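Local coordinates for protein chitosanase (Bacillus subtilis subsp. subtilis str. 168, PDB 7C6C) that hydrolyses internal beta-(1->4) linkages between D-glucosamine residues of partly acetylated chitosan, as a secreted enzyme of glycosyl hydrolase family 46, at residues E12-I17 against I229-N234; D186-D191 against D212-I217; T133-A138 against S216-N221; D6-A11 against V139-V144. All coordinates share one frame; numbering follows the deposited sequence. Where two conformers were deposited one is given.

How the contacts relate
Three helices tie the four contacts together. Helix 5-20 serves contacts 1 and 4, helix 134-147 serves contacts 3 and 4, and helix 209-219 serves contacts 2 and 3, which share Ser216 and Ile217. Leu14 CD1 of contact 1 meets Ile217 CD1 at 3.7 Å. A probable hydrogen bond of 2.6 Å joins Glu12 OE2 of contact 1 to Tyr141 OH of contact 4. Arg188 NH1 of contact 2 and Asp142 OD2 of contact 4 form a salt bridge of 2.9 Å. The side chain of Arg188 lies about 7 Å from that of Glu19, the predicted proton donor; malate sits at the far end of contact 1 and also touches Asp212 of contact 2.

Contact 1 of 4, residues E12-I17 against I229-N234; sequences EQLTSI and IHVRSN. With LMR ((2S)-2-hydroxybutanedioic acid), chain B.
Val231 turns one methyl, CG2, into the cleft between Leu14 and Ile17, two residues three positions apart on helix 5-20. Leu14 CD2 approaches it to 3.9 Å, the two side chains running at a slant to each other, while Ile17 CD1 lies 4.1 Å from the same Val231 CG2, the isoleucine and valine side chains running antiparallel alongside one another. The valine torsion (chi1 172°) sets CG1 anti to the backbone N; CG2 then lies beside that N and faces the helix, while CG1 is turned to Val213 of helix 209-219.

Strand 229-233 pairs antiparallel with strand 237-241, where Ile241 touches Leu14 and Phe239 touches Ile17, so the small hairpin covers this side of the helix. Beyond the apolar patch the strand ends at bound malate. Ser233 OG donates to malate O4B at 2.6 Å, and Asn234 N reaches malate O1A at 2.8 Å in a nearly straight bond (N-H...O 163°). Glu235 N supplies a further bond to the ligand, and the N-H of Tyr236 is bonded to Ser233 OG.

Each malate carboxylate is thus gripped by a hydroxyl or backbone N-H at the hairpin turn. Accepting from Tyr236 N probably polarises the Ser233 hydroxyl and strengthens its donation to the ligand, whereas the contact with the helix is apolar, with no polar pair between the segments.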
loop_
_atom_site.group_PDB
_atom_site.type_symbol
_atom_site.label_atom_id
_atom_site.label_comp_id
_atom_site.label_asym_id
_atom_site.label_seq_id
_atom_site.Cartn_x
_atom_site.Cartn_y
_atom_site.Cartn_z
ATOM N N GLU A 12 -9.191 2.593 -2.098
ATOM C CA GLU A 12 -8.067 3.043 -2.911
ATOM C C GLU A 12 -7.897 4.557 -2.855
ATOM O O GLU A 12 -6.764 5.056 -2.892
ATOM C CB GLU A 12 -8.234 2.533 -4.344
ATOM C CG GLU A 12 -8.098 1.024 -4.401
ATOM C CD GLU A 12 -8.476 0.393 -5.727
ATOM O OE1 GLU A 12 -9.208 1.023 -6.517
ATOM O OE2 GLU A 12 -8.038 -0.754 -5.973
ATOM N N GLN A 13 -8.996 5.308 -2.773
ATOM C CA GLN A 13 -8.877 6.757 -2.658
ATOM C C GLN A 13 -8.330 7.170 -1.297
ATOM O O GLN A 13 -7.596 8.163 -1.199
ATOM C CB GLN A 13 -10.206 7.429 -2.997
ATOM C CG GLN A 13 -10.549 7.242 -4.461
ATOM C CD GLN A 13 -11.780 8.004 -4.879
ATOM O OE1 GLN A 13 -12.364 8.749 -4.088
ATOM N NE2 GLN A 13 -12.189 7.821 -6.130
ATOM N N LEU A 14 -8.645 6.406 -0.243
ATOM C CA LEU A 14 -7.992 6.623 1.046
ATOM C C LEU A 14 -6.486 6.399 0.931
ATOM O O LEU A 14 -5.683 7.267 1.304
ATOM C CB LEU A 14 -8.599 5.699 2.106
ATOM C CG LEU A 14 -10.009 6.081 2.563
ATOM C CD1 LEU A 14 -10.679 4.916 3.272
ATOM C CD2 LEU A 14 -9.962 7.319 3.448
ATOM N N THR A 15 -6.083 5.255 0.369
ATOM C CA THR A 15 -4.659 4.991 0.175
ATOM C C THR A 15 -4.007 6.086 -0.655
ATOM O O THR A 15 -2.890 6.518 -0.352
ATOM C CB THR A 15 -4.462 3.620 -0.469
ATOM O OG1 THR A 15 -4.886 2.610 0.456
ATOM C CG2 THR A 15 -3.012 3.386 -0.847
ATOM N N SER A 16 -4.706 6.572 -1.682
ATOM C CA SER A 16 -4.154 7.624 -2.523
ATOM C C SER A 16 -3.893 8.900 -1.723
ATOM O O SER A 16 -2.882 9.578 -1.940
ATOM C CB SER A 16 -5.097 7.875 -3.694
ATOM O OG SER A 16 -4.548 8.790 -4.623
ATOM N N ILE A 17 -4.789 9.253 -0.795
ATOM C CA ILE A 17 -4.518 10.385 0.088
ATOM C C ILE A 17 -3.247 10.125 0.886
ATOM O O ILE A 17 -2.360 10.985 0.989
ATOM C CB ILE A 17 -5.706 10.641 1.029
ATOM C CG1 ILE A 17 -6.918 11.143 0.243
ATOM C CG2 ILE A 17 -5.300 11.618 2.139
ATOM C CD1 ILE A 17 -8.207 11.098 1.048
ATOM N N ILE A 229 -17.555 9.942 2.193
ATOM C CA ILE A 229 -16.666 9.970 3.345
ATOM C C ILE A 229 -15.939 11.303 3.325
ATOM O O ILE A 229 -15.426 11.723 2.282
ATOM C CB ILE A 229 -15.651 8.816 3.284
ATOM C CG1 ILE A 229 -16.359 7.471 3.457
ATOM C CG2 ILE A 229 -14.541 9.018 4.319
ATOM C CD1 ILE A 229 -15.488 6.279 3.138
ATOM N N HIS A 230 -15.883 11.970 4.468
ATOM C CA HIS A 230 -15.063 13.166 4.610
ATOM C C HIS A 230 -13.843 12.851 5.451
ATOM O O HIS A 230 -13.966 12.348 6.570
ATOM C CB HIS A 230 -15.856 14.330 5.193
ATOM C CG HIS A 230 -16.960 14.773 4.297
ATOM N ND1 HIS A 230 -18.255 14.318 4.430
ATOM C CD2 HIS A 230 -16.954 15.581 3.212
ATOM C CE1 HIS A 230 -19.006 14.858 3.488
ATOM N NE2 HIS A 230 -18.240 15.625 2.735
ATOM N N VAL A 231 -12.676 13.138 4.899
ATOM C CA VAL A 231 -11.412 13.019 5.604
ATOM C C VAL A 231 -11.023 14.410 6.075
ATOM O O VAL A 231 -11.029 15.362 5.285
ATOM C CB VAL A 231 -10.336 12.436 4.675
ATOM C CG1 VAL A 231 -8.969 12.501 5.336
ATOM C CG2 VAL A 231 -10.702 11.011 4.296
ATOM N N ARG A 232 -10.703 14.539 7.359
ATOM C CA ARG A 232 -10.242 15.812 7.920
ATOM C C ARG A 232 -8.994 15.506 8.736
ATOM O O ARG A 232 -9.071 14.957 9.839
ATOM C CB ARG A 232 -11.321 16.522 8.738
ATOM C CG ARG A 232 -12.389 17.152 7.839
ATOM C CD ARG A 232 -13.367 18.124 8.564
ATOM N NE ARG A 232 -14.607 18.252 7.787
ATOM C CZ ARG A 232 -15.537 17.303 7.776
ATOM N NH1 ARG A 232 -15.395 16.244 8.555
ATOM N NH2 ARG A 232 -16.592 17.399 6.988
ATOM N N SER A 233 -7.838 15.837 8.172
ATOM C CA SER A 233 -6.562 15.424 8.728
ATOM C C SER A 233 -5.635 16.623 8.796
ATOM O O SER A 233 -5.458 17.328 7.800
ATOM C CB SER A 233 -5.950 14.357 7.823
ATOM O OG SER A 233 -4.600 14.117 8.158
ATOM N N ASN A 234 -5.044 16.853 9.969
ATOM C CA ASN A 234 -4.032 17.899 10.070
ATOM C C ASN A 234 -2.869 17.621 9.127
ATOM O O ASN A 234 -2.325 18.542 8.509
ATOM C CB ASN A 234 -3.535 18.028 11.510
ATOM C CG ASN A 234 -4.595 18.566 12.451
ATOM O OD1 ASN A 234 -5.545 19.225 12.026
ATOM N ND2 ASN A 234 -4.432 18.294 13.743
HETATM C C1 LMR B . -5.947 15.128 13.354
HETATM O O1A LMR B . -6.187 15.629 12.236
HETATM O O1B LMR B . -6.803 15.058 14.261
HETATM C C2 LMR B . -4.574 14.593 13.635
HETATM O O2 LMR B . -4.475 14.304 15.035
HETATM C C3 LMR B . -4.312 13.317 12.837
HETATM C C4 LMR B . -4.096 13.618 11.369
HETATM O O4A LMR B . -3.195 14.427 11.052
HETATM O O4B LMR B . -4.820 13.044 10.521
#

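Contact 2 of 4, residues D186-D191 against D212-I217; sequences DVRYDD and DVLRSI
Two neighbouring helices of this lysozyme-clan fold, 177-193 and 209-219, are bridged at their outer side by Asp186 and Arg215 and deeper in by Arg188 and Leu214. The Asp186 and Arg215 side chains cross at about a right angle. Arg215 NH2 lies 2.8 Å from Asp186 OD1, a salt bridge whose hydrogen bond is weak because the N-H...O angle is only 126°; the carboxylate and guanidinium planes stand 38° apart. A bend in the Arg215 chain (chi3 -58°) carries its guanidinium across to helix 177-193, where NH1 is also bonded to the carbonyl of Asn182, one turn before Asp186.

On the buried side Arg188 keeps its chain extended from CG to NE, and its NH1 comes within 4.0 Å of Leu214 CD1. The methyl only packs beside the charged group; the polar end of Arg188 is held by Gln146, His147 and Asp142, all on helix 134-147. Arg210, close to Arg188, shares the Asp142 carboxylate with it.

The outer ion pair is therefore short but poorly aligned, whereas the inner guanidinium, although beside a leucine methyl, has partners for all three nitrogens, and the shared aspartate probably offsets part of the charge of the two neighbouring arginines.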
loop_
_atom_site.group_PDB
_atom_site.type_symbol
_atom_site.label_atom_id
_atom_site.label_comp_id
_atom_site.label_asym_id
_atom_site.label_seq_id
_atom_site.Cartn_x
_atom_site.Cartn_y
_atom_site.Cartn_z
ATOM N N ASP A 186 -3.806 0.129 16.581
ATOM C CA ASP A 186 -2.793 0.395 17.601
ATOM C C ASP A 186 -1.468 -0.277 17.253
ATOM O O ASP A 186 -0.396 0.332 17.363
ATOM C CB ASP A 186 -3.267 -0.131 18.956
ATOM C CG ASP A 186 -4.381 0.692 19.554
ATOM O OD1 ASP A 186 -4.655 1.802 19.056
ATOM O OD2 ASP A 186 -4.971 0.221 20.551
ATOM N N VAL A 187 -1.528 -1.554 16.865
ATOM C CA VAL A 187 -0.327 -2.301 16.510
ATOM C C VAL A 187 0.359 -1.662 15.310
ATOM O O VAL A 187 1.587 -1.519 15.276
ATOM C CB VAL A 187 -0.692 -3.776 16.255
ATOM C CG1 VAL A 187 0.436 -4.499 15.532
ATOM C CG2 VAL A 187 -1.030 -4.478 17.568
ATOM N N ARG A 188 -0.422 -1.261 14.308
ATOM C CA ARG A 188 0.170 -0.626 13.137
ATOM C C ARG A 188 0.803 0.713 13.492
ATOM O O ARG A 188 1.904 1.022 13.026
ATOM C CB ARG A 188 -0.870 -0.469 12.030
ATOM C CG ARG A 188 -0.273 0.098 10.762
ATOM C CD ARG A 188 -1.246 0.073 9.603
ATOM N NE ARG A 188 -0.606 0.604 8.408
ATOM C CZ ARG A 188 -1.257 1.049 7.338
ATOM N NH1 ARG A 188 -2.586 1.013 7.303
ATOM N NH2 ARG A 188 -0.570 1.534 6.307
ATOM N N TYR A 189 0.123 1.520 14.311
ATOM C CA TYR A 189 0.708 2.779 14.762
ATOM C C TYR A 189 2.063 2.545 15.415
ATOM O O TYR A 189 3.042 3.239 15.117
ATOM C CB TYR A 189 -0.238 3.470 15.746
ATOM C CG TYR A 189 0.325 4.749 16.319
ATOM C CD1 TYR A 189 0.139 5.963 15.672
ATOM C CD2 TYR A 189 1.058 4.745 17.502
ATOM C CE1 TYR A 189 0.655 7.135 16.185
ATOM C CE2 TYR A 189 1.581 5.914 18.020
ATOM C CZ TYR A 189 1.374 7.105 17.358
ATOM O OH TYR A 189 1.887 8.279 17.860
ATOM N N ASP A 190 2.130 1.571 16.324
ATOM C CA ASP A 190 3.385 1.286 17.011
ATOM C C ASP A 190 4.465 0.871 16.024
ATOM O O ASP A 190 5.634 1.247 16.173
ATOM C CB ASP A 190 3.171 0.189 18.053
ATOM C CG ASP A 190 2.353 0.658 19.240
ATOM O OD1 ASP A 190 2.234 1.885 19.445
ATOM O OD2 ASP A 190 1.838 -0.208 19.975
ATOM N N ASP A 191 4.094 0.104 15.003
ATOM C CA ASP A 191 5.086 -0.337 14.030
ATOM C C ASP A 191 5.584 0.820 13.172
ATOM O O ASP A 191 6.773 0.881 12.835
ATOM C CB ASP A 191 4.506 -1.443 13.153
ATOM C CG ASP A 191 5.550 -2.077 12.277
ATOM O OD1 ASP A 191 6.480 -2.668 12.857
ATOM O OD2 ASP A 191 5.459 -1.974 11.036
ATOM N N ASP A 212 -4.958 7.314 12.079
ATOM C CA ASP A 212 -6.035 8.099 12.673
ATOM C C ASP A 212 -7.157 8.374 11.681
ATOM O O ASP A 212 -8.326 8.416 12.077
ATOM C CB ASP A 212 -5.500 9.400 13.267
ATOM C CG ASP A 212 -6.488 10.046 14.219
ATOM O OD1 ASP A 212 -6.867 9.396 15.220
ATOM O OD2 ASP A 212 -6.894 11.196 13.966
ATOM N N VAL A 213 -6.843 8.562 10.397
ATOM C CA VAL A 213 -7.905 8.738 9.408
ATOM C C VAL A 213 -8.793 7.501 9.370
ATOM O O VAL A 213 -10.028 7.594 9.355
ATOM C CB VAL A 213 -7.315 9.070 8.024
ATOM C CG1 VAL A 213 -8.408 9.050 6.965
ATOM C CG2 VAL A 213 -6.626 10.420 8.050
ATOM N N LEU A 214 -8.170 6.319 9.355
ATOM C CA LEU A 214 -8.928 5.076 9.317
ATOM C C LEU A 214 -9.714 4.878 10.607
ATOM O O LEU A 214 -10.882 4.472 10.576
ATOM C CB LEU A 214 -7.979 3.905 9.047
ATOM C CG LEU A 214 -7.307 3.944 7.667
ATOM C CD1 LEU A 214 -6.098 2.995 7.619
ATOM C CD2 LEU A 214 -8.307 3.621 6.548
ATOM N N ARG A 215 -9.100 5.188 11.749
ATOM C CA ARG A 215 -9.815 5.079 13.013
ATOM C C ARG A 215 -11.015 6.012 13.056
ATOM O O ARG A 215 -12.044 5.666 13.644
ATOM C CB ARG A 215 -8.872 5.347 14.185
ATOM C CG ARG A 215 -9.363 4.692 15.467
ATOM C CD ARG A 215 -8.566 5.085 16.690
ATOM N NE ARG A 215 -7.140 4.771 16.593
ATOM C CZ ARG A 215 -6.586 3.606 16.932
ATOM N NH1 ARG A 215 -7.332 2.596 17.371
ATOM N NH2 ARG A 215 -5.274 3.451 16.830
ATOM N N SER A 216 -10.908 7.197 12.443
ATOM C CA SER A 216 -12.035 8.126 12.446
ATOM C C SER A 216 -13.234 7.557 11.704
ATOM O O SER A 216 -14.380 7.840 12.072
ATOM C CB SER A 216 -11.617 9.468 11.848
ATOM O OG SER A 216 -10.723 10.150 12.717
ATOM N N ILE A 217 -12.997 6.762 10.655
ATOM C CA ILE A 217 -14.096 6.089 9.970
ATOM C C ILE A 217 -14.772 5.099 10.912
ATOM O O ILE A 217 -16.007 5.027 10.988
ATOM C CB ILE A 217 -13.588 5.404 8.685
ATOM C CG1 ILE A 217 -12.901 6.411 7.752
ATOM C CG2 ILE A 217 -14.731 4.683 7.989
ATOM C CD1 ILE A 217 -12.252 5.778 6.546
#

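Contact 3 of 4, residues T133-A138 against S216-N221; sequences TALARA and SIAKEN
Ile217 meets Leu135 through its CG2 branch, which lies 3.9 Å from Leu135 CD1 and 4.0 Å from Leu135 CD2, the two side chains crossing at a slant. Its other branch leads away to Leu14 of helix 5-20, so the isoleucine fills the angle between two helices. Ala218 follows; Ala218 CA and Leu135 CA are the nearest pair of CA atoms, 7.5 Å apart. Leu135 CD2 presses on the helix backbone itself, 3.5 Å from Ala218 N, and rests 3.8 Å from Ala218 CB. A first torsion of 175° carries the leucine CG toward helix 209-219, and chi2 of 58° then splits the methyls, CD1 going to Ile217 CG2 and CD2 to Ala218.

The helix then ends. Asn221 takes a positive phi in a Schellman motif, its N bonded back to Ala218 O at 2.8 Å, and its OD1 is bonded to Lys178 NZ of helix 177-193. The opposing segment is at the other kind of end: Thr133 is the N-cap of helix 134-147, its OG1 accepting from Ala136 N at 3.1 Å and also bonded to Glu177. Tyr223, just beyond the Schellman turn, pairs by backbone with Leu135 and touches Ala218.

A capped helix start thus meets a capped helix end. The Thr133 hydroxyl, the Asn221 backbone N-H and the Asn221 side-chain oxygen all find partners away from the interface, where Leu135 CD2 packs directly against the Ala218 backbone.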
loop_
_atom_site.group_PDB
_atom_site.type_symbol
_atom_site.label_atom_id
_atom_site.label_comp_id
_atom_site.label_asym_id
_atom_site.label_seq_id
_atom_site.Cartn_x
_atom_site.Cartn_y
_atom_site.Cartn_z
ATOM N N THR A 133 -16.092 -6.874 7.764
ATOM C CA THR A 133 -16.454 -5.500 7.453
ATOM C C THR A 133 -15.599 -4.950 6.321
ATOM O O THR A 133 -14.415 -5.274 6.180
ATOM C CB THR A 133 -16.346 -4.569 8.667
ATOM O OG1 THR A 133 -14.971 -4.402 9.039
ATOM C CG2 THR A 133 -17.170 -5.079 9.851
ATOM N N ALA A 134 -16.217 -4.089 5.518
ATOM C CA ALA A 134 -15.476 -3.432 4.454
ATOM C C ALA A 134 -14.359 -2.565 5.019
ATOM O O ALA A 134 -13.271 -2.496 4.434
ATOM C CB ALA A 134 -16.428 -2.603 3.592
ATOM N N LEU A 135 -14.604 -1.887 6.146
ATOM C CA LEU A 135 -13.561 -1.038 6.714
ATOM C C LEU A 135 -12.344 -1.863 7.118
ATOM O O LEU A 135 -11.205 -1.494 6.821
ATOM C CB LEU A 135 -14.091 -0.218 7.891
ATOM C CG LEU A 135 -13.019 0.608 8.616
ATOM C CD1 LEU A 135 -12.306 1.598 7.682
ATOM C CD2 LEU A 135 -13.611 1.334 9.804
ATOM N N ALA A 136 -12.555 -2.997 7.787
ATOM C CA ALA A 136 -11.399 -3.804 8.172
ATOM C C ALA A 136 -10.633 -4.292 6.947
ATOM O O ALA A 136 -9.398 -4.261 6.927
ATOM C CB ALA A 136 -11.824 -4.980 9.045
ATOM N N ARG A 137 -11.350 -4.725 5.908
ATOM C CA ARG A 137 -10.691 -5.142 4.673
ATOM C C ARG A 137 -9.933 -3.988 4.026
ATOM O O ARG A 137 -8.830 -4.178 3.503
ATOM C CB ARG A 137 -11.712 -5.744 3.706
ATOM C CG ARG A 137 -12.242 -7.093 4.164
ATOM C CD ARG A 137 -13.317 -7.621 3.238
ATOM N NE ARG A 137 -13.912 -8.841 3.778
ATOM C CZ ARG A 137 -15.133 -9.283 3.485
ATOM N NH1 ARG A 137 -15.908 -8.609 2.646
ATOM N NH2 ARG A 137 -15.581 -10.400 4.038
ATOM N N ALA A 138 -10.504 -2.781 4.062
ATOM C CA ALA A 138 -9.809 -1.614 3.525
ATOM C C ALA A 138 -8.546 -1.308 4.319
ATOM O O ALA A 138 -7.518 -0.923 3.745
ATOM C CB ALA A 138 -10.745 -0.411 3.519
ATOM N N SER A 216 -10.908 7.197 12.443
ATOM C CA SER A 216 -12.035 8.126 12.446
ATOM C C SER A 216 -13.234 7.557 11.704
ATOM O O SER A 216 -14.380 7.840 12.072
ATOM C CB SER A 216 -11.617 9.468 11.848
ATOM O OG SER A 216 -10.723 10.150 12.717
ATOM N N ILE A 217 -12.997 6.762 10.655
ATOM C CA ILE A 217 -14.096 6.089 9.970
ATOM C C ILE A 217 -14.772 5.099 10.912
ATOM O O ILE A 217 -16.007 5.027 10.988
ATOM C CB ILE A 217 -13.588 5.404 8.685
ATOM C CG1 ILE A 217 -12.901 6.411 7.752
ATOM C CG2 ILE A 217 -14.731 4.683 7.989
ATOM C CD1 ILE A 217 -12.252 5.778 6.546
ATOM N N ALA A 218 -13.968 4.335 11.658
ATOM C CA ALA A 218 -14.515 3.423 12.657
ATOM C C ALA A 218 -15.326 4.179 13.701
ATOM O O ALA A 218 -16.401 3.726 14.108
ATOM C CB ALA A 218 -13.382 2.651 13.330
ATOM N N LYS A 219 -14.843 5.348 14.123
ATOM C CA LYS A 219 -15.518 6.113 15.166
ATOM C C LYS A 219 -16.806 6.764 14.673
ATOM O O LYS A 219 -17.659 7.132 15.493
ATOM C CB LYS A 219 -14.550 7.133 15.771
ATOM C CG LYS A 219 -13.421 6.501 16.592
ATOM C CD LYS A 219 -12.428 7.560 17.078
ATOM C CE LYS A 219 -11.314 6.979 17.930
ATOM N NZ LYS A 219 -11.788 6.616 19.291
ATOM N N GLU A 220 -16.974 6.901 13.358
ATOM C CA GLU A 220 -18.260 7.270 12.777
ATOM C C GLU A 220 -19.189 6.076 12.633
ATOM O O GLU A 220 -20.336 6.249 12.199
ATOM C CB GLU A 220 -18.072 7.951 11.419
ATOM C CG GLU A 220 -17.414 9.309 11.529
ATOM C CD GLU A 220 -17.298 10.049 10.210
ATOM O OE1 GLU A 220 -17.781 9.562 9.159
ATOM O OE2 GLU A 220 -16.711 11.142 10.227
ATOM N N ASN A 221 -18.715 4.883 12.997
ATOM C CA ASN A 221 -19.442 3.630 12.801
ATOM C C ASN A 221 -19.749 3.372 11.326
ATOM O O ASN A 221 -20.812 2.866 10.973
ATOM C CB ASN A 221 -20.692 3.512 13.677
ATOM C CG ASN A 221 -21.150 2.078 13.824
ATOM O OD1 ASN A 221 -20.338 1.149 13.807
ATOM N ND2 ASN A 221 -22.453 1.887 13.969
#

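Contact 4 of 4, residues D6-A11 against V139-V144; sequences DQKRRA and VMYDTV
At the Tyr141 ring the closest approach from helix 5-20 is that of Ala11 CB, 4.1 Å from Tyr141 CD2, and Lys8 CG is also near the ring. A second flat group lies further out: the Arg9 guanidinium carries Asp6 O over one face, offset toward the rim, and Asp6 OD1 in its plane at the edge. That ion pair is long, 3.8 Å from Arg9 NH2 to Asp6 OD1, and Arg9 has a further partner in the C-terminal carboxylate of Lys242.

With CG anti to the backbone N (chi1 -171°), the Tyr141 ring swings out to lie beside Ala11 and brings its OH to Glu12 OE2. In the conformer described, one of two, the Lys8 chain crosses the tyrosine at about a right angle, bends at its last torsion and leaves Lys8 NZ 4.0 Å from Tyr141 OH, too far for a bond; NZ too turns to Glu12 OE2, and Asn114 also binds the hydroxyl.

Helix 134-147 runs through the interior of the helical body, with helix 5-20 packed along one side and helix 177-193 along another. Ala11 also touches Ala138 of contact 3, one turn before Tyr141. On the side turned to helix 177-193, Thr143 OG1 donates to Val139 O at 2.7 Å, from 39° out of the carbonyl plane. Thr143 N reaches Val139 O from the opposite face at 2.9 Å, so one carbonyl takes two bonds from a single residue.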
loop_
_atom_site.group_PDB
_atom_site.type_symbol
_atom_site.label_atom_id
_atom_site.label_comp_id
_atom_site.label_asym_id
_atom_site.label_seq_id
_atom_site.Cartn_x
_atom_site.Cartn_y
_atom_site.Cartn_z
ATOM N N ASP A 6 -17.822 -0.033 -5.128
ATOM C CA ASP A 6 -17.732 1.250 -4.439
ATOM C C ASP A 6 -16.767 1.186 -3.263
ATOM O O ASP A 6 -15.969 2.110 -3.059
ATOM C CB ASP A 6 -19.106 1.701 -3.938
ATOM C CG ASP A 6 -20.024 2.146 -5.047
ATOM O OD1 ASP A 6 -19.527 2.567 -6.107
ATOM O OD2 ASP A 6 -21.253 2.103 -4.833
ATOM N N GLN A 7 -16.844 0.123 -2.461
ATOM C CA GLN A 7 -15.971 0.021 -1.295
ATOM C C GLN A 7 -14.508 -0.036 -1.704
ATOM O O GLN A 7 -13.651 0.570 -1.047
ATOM C CB GLN A 7 -16.316 -1.216 -0.474
ATOM C CG GLN A 7 -17.696 -1.185 0.140
ATOM C CD GLN A 7 -18.179 -2.557 0.562
ATOM O OE1 GLN A 7 -17.720 -3.589 0.053
ATOM N NE2 GLN A 7 -19.125 -2.575 1.484
ATOM N N LYS A 8 -14.203 -0.782 -2.772
ATOM C CA LYS A 8 -12.822 -0.895 -3.228
ATOM C C LYS A 8 -12.298 0.450 -3.710
ATOM O O LYS A 8 -11.157 0.826 -3.412
ATOM C CB LYS A 8 -12.719 -1.946 -4.336
ATOM C CG LYS A 8 -11.293 -2.353 -4.688
ATOM C CD LYS A 8 -11.288 -3.559 -5.624
ATOM C CE LYS A 8 -9.877 -3.984 -6.016
ATOM N NZ LYS A 8 -9.267 -3.100 -7.044
ATOM N N ARG A 9 -13.116 1.188 -4.466
ATOM C CA ARG A 9 -12.722 2.523 -4.897
ATOM C C ARG A 9 -12.438 3.416 -3.698
ATOM O O ARG A 9 -11.428 4.127 -3.668
ATOM C CB ARG A 9 -13.800 3.147 -5.786
ATOM C CG ARG A 9 -13.439 4.567 -6.211
ATOM C CD ARG A 9 -14.547 5.300 -6.958
ATOM N NE ARG A 9 -15.862 5.139 -6.348
ATOM C CZ ARG A 9 -16.309 5.787 -5.278
ATOM N NH1 ARG A 9 -15.537 6.674 -4.648
ATOM N NH2 ARG A 9 -17.541 5.531 -4.838
ATOM N N ARG A 10 -13.330 3.405 -2.701
ATOM C CA ARG A 10 -13.127 4.242 -1.523
ATOM C C ARG A 10 -11.842 3.870 -0.797
ATOM O O ARG A 10 -11.083 4.751 -0.369
ATOM C CB ARG A 10 -14.341 4.143 -0.594
ATOM C CG ARG A 10 -15.594 4.713 -1.221
ATOM C CD ARG A 10 -16.798 4.694 -0.301
ATOM N NE ARG A 10 -17.939 5.248 -1.021
ATOM C CZ ARG A 10 -19.081 4.612 -1.245
ATOM N NH1 ARG A 10 -19.290 3.400 -0.747
ATOM N NH2 ARG A 10 -20.021 5.210 -1.962
ATOM N N ALA A 11 -11.588 2.566 -0.639
ATOM C CA ALA A 11 -10.348 2.117 -0.011
ATOM C C ALA A 11 -9.136 2.638 -0.766
ATOM O O ALA A 11 -8.151 3.077 -0.156
ATOM C CB ALA A 11 -10.319 0.592 0.036
ATOM N N VAL A 139 -8.606 -1.458 5.642
ATOM C CA VAL A 139 -7.407 -1.274 6.453
ATOM C C VAL A 139 -6.345 -2.298 6.074
ATOM O O VAL A 139 -5.160 -1.963 5.959
ATOM C CB VAL A 139 -7.741 -1.312 7.955
ATOM C CG1 VAL A 139 -6.467 -1.272 8.792
ATOM C CG2 VAL A 139 -8.675 -0.162 8.336
ATOM N N MET A 140 -6.745 -3.566 5.882
ATOM C CA MET A 140 -5.770 -4.579 5.478
ATOM C C MET A 140 -5.134 -4.233 4.139
ATOM O O MET A 140 -3.919 -4.383 3.963
ATOM C CB MET A 140 -6.421 -5.965 5.395
ATOM C CG MET A 140 -7.021 -6.492 6.691
ATOM S SD MET A 140 -5.902 -6.561 8.106
ATOM C CE MET A 140 -6.563 -5.212 9.089
ATOM N N TYR A 141 -5.949 -3.773 3.187
ATOM C CA TYR A 141 -5.461 -3.413 1.859
ATOM C C TYR A 141 -4.429 -2.291 1.948
ATOM O O TYR A 141 -3.338 -2.382 1.370
ATOM C CB TYR A 141 -6.680 -2.999 1.031
ATOM C CG TYR A 141 -6.528 -2.767 -0.458
ATOM C CD1 TYR A 141 -5.373 -3.101 -1.157
ATOM C CD2 TYR A 141 -7.583 -2.210 -1.173
ATOM C CE1 TYR A 141 -5.278 -2.880 -2.525
ATOM C CE2 TYR A 141 -7.501 -1.987 -2.524
ATOM C CZ TYR A 141 -6.346 -2.321 -3.198
ATOM O OH TYR A 141 -6.259 -2.112 -4.555
ATOM N N ASP A 142 -4.748 -1.227 2.689
ATOM C CA ASP A 142 -3.790 -0.139 2.855
ATOM C C ASP A 142 -2.526 -0.625 3.552
ATOM O O ASP A 142 -1.412 -0.208 3.206
ATOM C CB ASP A 142 -4.413 1.001 3.656
ATOM C CG ASP A 142 -3.491 2.189 3.748
ATOM O OD1 ASP A 142 -3.266 2.829 2.703
ATOM O OD2 ASP A 142 -2.969 2.463 4.850
ATOM N N THR A 143 -2.681 -1.512 4.539
ATOM C CA THR A 143 -1.534 -1.983 5.305
ATOM C C THR A 143 -0.556 -2.746 4.424
ATOM O O THR A 143 0.657 -2.526 4.495
ATOM C CB THR A 143 -1.997 -2.858 6.473
ATOM O OG1 THR A 143 -2.833 -2.088 7.342
ATOM C CG2 THR A 143 -0.805 -3.367 7.278
ATOM N N VAL A 144 -1.059 -3.653 3.583
ATOM C CA VAL A 144 -0.127 -4.436 2.776
ATOM C C VAL A 144 0.598 -3.552 1.770
ATOM O O VAL A 144 1.767 -3.794 1.451
ATOM C CB VAL A 144 -0.807 -5.669 2.144
ATOM C CG1 VAL A 144 -1.703 -5.280 0.982
ATOM C CG2 VAL A 144 0.238 -6.682 1.683
#